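Local coordinates for protein tapirin (Caldicellulosiruptor hydrothermalis, PDB 6N2C) that probably binds cellulose and so helps this extremely thermophilic bacterium attach to plant biomass, through a beta-helical C-terminal domain that carries a zinc ion, at residues E312-T323 with K333-D344. Residues are numbered along the deposited sequence; the frame is centred on the assembly and turned at random. Where two conformers were deposited one is given.
Sequences EFAYFNKLNIWT and KLFGGDIEIRND
With its CG set between backbone N and carbonyl carbon (chi1 70°), Arg-342 lays its aliphatic stem along Trp-322, whose indole stands beside its own backbone N (chi1 -56°). Arg-342 CG sits squarely over the five-membered ring of Trp-322, 3.3 Å from its centroid, a CH-pi contact, while CD slides across the six-membered ring. Beyond, Arg-342 NE and NH1 both donate, side-on, to Glu-340 OE2, each at 2.8 Å, as part of a salt bridge. The other oxygen faces Lys-318, bringing Lys-318 NZ into a salt bridge with Glu-340 OE1, 2.9 Å; NZ also donates to Asn-320 OD1, and Asn-320 ND2 bonds Asp-299. With Trp-322 cut back to an alanine, the stem of Arg-342 would probably lose its flat support and its guanidinium be freer to swing off Glu-340. Segments 312-323 and 333-344 are successive turns of a right-handed parallel beta-helix, with parallel backbone hydrogen bonds such as Glu-340 N to Leu-319 O, 2.9 Å. Leu-319 stacks on Ile-339, and Ile-321 on Ile-341, as apolar pairs facing the interior. At the bend Phe-316 turns its ring inward, Phe-316 CE1 3.4 Å from Gly-336 CA, where a CB would collide; Gly-337, with positive phi after a cis peptide, also leaves room for the Phe-316 carbonyl. On the outer face Phe-335 and Phe-313 form an offset edge-to-face pair, the edge of Phe-335 toward the face of Phe-313, planes 71° apart.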
# COMPACT_ATOMS: atom_id res chain seq x y z
N GLU A 312 -14.02 1.05 1.84
CA GLU A 312 -14.41 2.30 2.46
C GLU A 312 -14.21 3.49 1.57
O GLU A 312 -15.22 4.15 1.22
CB GLU A 312 -13.67 2.50 3.79
CG GLU A 312 -14.00 1.45 4.82
CD GLU A 312 -15.35 1.60 5.51
OE1 GLU A 312 -15.75 0.57 6.08
OE2 GLU A 312 -15.97 2.69 5.52
N PHE A 313 -12.97 3.82 1.19
CA PHE A 313 -12.80 4.86 0.21
C PHE A 313 -11.42 4.82 -0.43
O PHE A 313 -10.49 4.19 0.11
CB PHE A 313 -13.07 6.27 0.80
CG PHE A 313 -12.10 6.65 1.87
CD1 PHE A 313 -10.83 7.12 1.53
CD2 PHE A 313 -12.43 6.50 3.23
CE1 PHE A 313 -9.88 7.45 2.54
CE2 PHE A 313 -11.45 6.80 4.22
CZ PHE A 313 -10.20 7.31 3.87
N ALA A 314 -11.33 5.51 -1.57
CA ALA A 314 -10.05 5.85 -2.16
C ALA A 314 -10.02 7.31 -2.39
O ALA A 314 -10.98 7.90 -2.96
CB ALA A 314 -9.84 5.04 -3.45
N TYR A 315 -8.90 7.94 -2.04
CA TYR A 315 -8.70 9.35 -2.10
C TYR A 315 -7.43 9.53 -2.86
O TYR A 315 -6.40 8.96 -2.50
CB TYR A 315 -8.66 9.93 -0.66
CG TYR A 315 -8.37 11.36 -0.40
CD1 TYR A 315 -8.13 12.33 -1.43
CD2 TYR A 315 -8.34 11.87 0.94
CE1 TYR A 315 -7.80 13.65 -1.09
CE2 TYR A 315 -8.03 13.17 1.21
CZ TYR A 315 -7.75 14.05 0.22
OH TYR A 315 -7.49 15.35 0.53
N PHE A 316 -7.44 10.35 -3.93
CA PHE A 316 -6.34 10.40 -4.91
C PHE A 316 -6.32 11.73 -5.62
O PHE A 316 -7.34 12.45 -5.64
CB PHE A 316 -6.50 9.26 -6.01
CG PHE A 316 -7.88 9.29 -6.63
CD1 PHE A 316 -8.18 10.19 -7.64
CD2 PHE A 316 -8.89 8.55 -6.03
CE1 PHE A 316 -9.49 10.26 -8.13
CE2 PHE A 316 -10.18 8.64 -6.51
CZ PHE A 316 -10.47 9.47 -7.55
N ASN A 317 -5.17 12.09 -6.17
CA ASN A 317 -5.11 13.21 -7.07
C ASN A 317 -5.51 12.79 -8.52
O ASN A 317 -6.04 13.64 -9.29
CB ASN A 317 -3.75 13.91 -7.02
CG ASN A 317 -3.55 14.63 -5.72
OD1 ASN A 317 -4.52 15.24 -5.19
ND2 ASN A 317 -2.37 14.49 -5.11
N LYS A 318 -5.10 11.59 -8.91
CA LYS A 318 -5.39 11.05 -10.27
C LYS A 318 -5.72 9.56 -10.17
O LYS A 318 -5.05 8.78 -9.45
CB LYS A 318 -4.26 11.26 -11.28
CG LYS A 318 -4.65 10.87 -12.70
CD LYS A 318 -5.73 11.78 -13.30
CE LYS A 318 -6.42 11.21 -14.52
NZ LYS A 318 -5.44 11.27 -15.69
N LEU A 319 -6.82 9.15 -10.82
CA LEU A 319 -7.21 7.77 -10.94
C LEU A 319 -7.33 7.53 -12.49
O LEU A 319 -8.13 8.19 -13.14
CB LEU A 319 -8.58 7.57 -10.28
CG LEU A 319 -9.26 6.22 -10.51
CD1 LEU A 319 -8.38 5.02 -10.17
CD2 LEU A 319 -10.55 6.18 -9.80
N ASN A 320 -6.53 6.64 -13.02
CA ASN A 320 -6.57 6.20 -14.43
C ASN A 320 -7.06 4.80 -14.46
O ASN A 320 -6.42 3.89 -13.91
CB ASN A 320 -5.16 6.27 -15.03
CG ASN A 320 -4.69 7.65 -15.20
OD1 ASN A 320 -5.44 8.47 -15.76
ND2 ASN A 320 -3.48 7.99 -14.67
N ILE A 321 -8.23 4.58 -15.03
CA ILE A 321 -8.74 3.22 -15.25
C ILE A 321 -8.80 2.98 -16.80
O ILE A 321 -9.70 3.51 -17.45
CB ILE A 321 -10.10 2.96 -14.62
CG1 ILE A 321 -10.15 3.44 -13.17
CG2 ILE A 321 -10.46 1.49 -14.75
CD1 ILE A 321 -11.54 3.42 -12.57
N TRP A 322 -7.82 2.26 -17.34
CA TRP A 322 -7.72 2.01 -18.80
C TRP A 322 -7.84 0.53 -19.14
O TRP A 322 -7.76 0.15 -20.31
CB TRP A 322 -6.42 2.62 -19.37
CG TRP A 322 -6.20 4.08 -19.15
CD1 TRP A 322 -6.85 4.94 -18.31
CD2 TRP A 322 -5.16 4.84 -19.74
NE1 TRP A 322 -6.31 6.18 -18.39
CE2 TRP A 322 -5.27 6.12 -19.28
CE3 TRP A 322 -4.18 4.54 -20.67
CZ2 TRP A 322 -4.37 7.12 -19.66
CZ3 TRP A 322 -3.31 5.50 -21.04
CH2 TRP A 322 -3.40 6.79 -20.55
N THR A 323 -8.15 -0.31 -18.13
CA THR A 323 -8.40 -1.69 -18.27
C THR A 323 -9.30 -2.18 -17.16
O THR A 323 -9.70 -1.34 -16.31
CB THR A 323 -7.04 -2.44 -18.37
OG1 THR A 323 -7.32 -3.75 -18.88
CG2 THR A 323 -6.35 -2.52 -16.95
N LYS A 333 -16.70 5.19 -1.26
CA LYS A 333 -16.59 6.49 -1.85
C LYS A 333 -15.32 6.61 -2.65
O LYS A 333 -14.32 5.94 -2.32
CB LYS A 333 -16.67 7.53 -0.73
CG LYS A 333 -18.02 7.40 0.10
CD LYS A 333 -17.94 7.97 1.50
CE LYS A 333 -19.19 7.66 2.34
NZ LYS A 333 -19.28 6.28 2.90
N LEU A 334 -15.34 7.42 -3.70
CA LEU A 334 -14.11 7.91 -4.31
C LEU A 334 -14.01 9.37 -4.05
O LEU A 334 -14.99 10.14 -4.29
CB LEU A 334 -14.12 7.69 -5.83
CG LEU A 334 -14.06 6.23 -6.30
CD1 LEU A 334 -13.98 6.16 -7.82
CD2 LEU A 334 -12.84 5.58 -5.73
N PHE A 335 -12.82 9.85 -3.67
CA PHE A 335 -12.53 11.25 -3.46
C PHE A 335 -11.39 11.68 -4.40
O PHE A 335 -10.20 11.45 -4.07
CB PHE A 335 -12.13 11.57 -1.96
CG PHE A 335 -13.19 11.19 -0.94
CD1 PHE A 335 -14.29 11.97 -0.80
CD2 PHE A 335 -13.09 10.05 -0.19
CE1 PHE A 335 -15.28 11.67 0.12
CE2 PHE A 335 -14.08 9.72 0.70
CZ PHE A 335 -15.18 10.55 0.88
N GLY A 336 -11.72 12.29 -5.53
CA GLY A 336 -10.77 12.87 -6.39
C GLY A 336 -10.59 14.32 -6.18
O GLY A 336 -11.38 14.93 -5.38
N GLY A 337 -9.68 14.98 -6.92
CA GLY A 337 -8.82 14.40 -7.92
C GLY A 337 -9.53 14.28 -9.25
O GLY A 337 -10.78 14.38 -9.33
N ASP A 338 -8.74 13.93 -10.26
CA ASP A 338 -9.30 13.69 -11.57
C ASP A 338 -9.37 12.21 -11.83
O ASP A 338 -8.51 11.41 -11.38
CB ASP A 338 -8.40 14.37 -12.66
CG ASP A 338 -8.34 15.87 -12.54
OD1 ASP A 338 -9.26 16.53 -12.01
OD2 ASP A 338 -7.37 16.41 -13.09
N ILE A 339 -10.38 11.83 -12.60
CA ILE A 339 -10.64 10.47 -12.93
C ILE A 339 -10.68 10.37 -14.46
O ILE A 339 -11.36 11.19 -15.10
CB ILE A 339 -11.96 10.07 -12.42
CG1 ILE A 339 -12.07 10.15 -10.89
CG2 ILE A 339 -12.24 8.62 -12.79
CD1 ILE A 339 -13.38 9.61 -10.29
N GLU A 340 -9.93 9.41 -15.04
CA GLU A 340 -9.93 9.28 -16.50
C GLU A 340 -10.13 7.79 -16.80
O GLU A 340 -9.34 6.94 -16.33
CB GLU A 340 -8.64 9.87 -17.07
CG GLU A 340 -8.52 9.65 -18.57
CD GLU A 340 -7.19 10.20 -19.10
OE1 GLU A 340 -6.42 10.88 -18.36
OE2 GLU A 340 -6.94 10.01 -20.27
N ILE A 341 -11.19 7.45 -17.54
CA ILE A 341 -11.48 6.09 -17.90
C ILE A 341 -11.39 6.05 -19.43
O ILE A 341 -12.08 6.82 -20.09
CB ILE A 341 -12.89 5.69 -17.44
CG1 ILE A 341 -13.05 6.02 -15.93
CG2 ILE A 341 -13.23 4.27 -17.75
CD1 ILE A 341 -14.39 5.70 -15.38
N ARG A 342 -10.48 5.22 -19.95
CA ARG A 342 -10.35 5.10 -21.40
C ARG A 342 -10.04 3.68 -21.76
O ARG A 342 -10.06 2.77 -20.92
CB ARG A 342 -9.32 6.08 -21.88
CG ARG A 342 -7.92 5.79 -21.53
CD ARG A 342 -6.96 6.65 -22.38
NE ARG A 342 -7.22 8.07 -22.26
CZ ARG A 342 -7.58 8.93 -23.26
NH1 ARG A 342 -7.81 10.19 -22.93
NH2 ARG A 342 -7.73 8.59 -24.56
N ASN A 343 -9.93 3.42 -23.07
CA ASN A 343 -9.73 2.01 -23.54
C ASN A 343 -10.75 1.10 -22.91
O ASN A 343 -11.92 1.33 -22.99
CB ASN A 343 -8.26 1.62 -23.31
CG ASN A 343 -7.29 2.57 -24.01
OD1 ASN A 343 -7.67 3.19 -24.99
ND2 ASN A 343 -6.08 2.71 -23.52
N ASP A 344 -10.31 -0.02 -22.30
CA ASP A 344 -11.16 -1.00 -21.69
C ASP A 344 -11.45 -0.74 -20.15
O ASP A 344 -11.94 -1.64 -19.40
CB ASP A 344 -10.50 -2.38 -21.81
CG ASP A 344 -10.55 -2.94 -23.27
OD1 ASP A 344 -11.52 -2.59 -23.97
OD2 ASP A 344 -9.60 -3.69 -23.67
O HOH W 1 -16.83 5.51 3.02
O HOH W 2 -7.89 -4.70 -22.07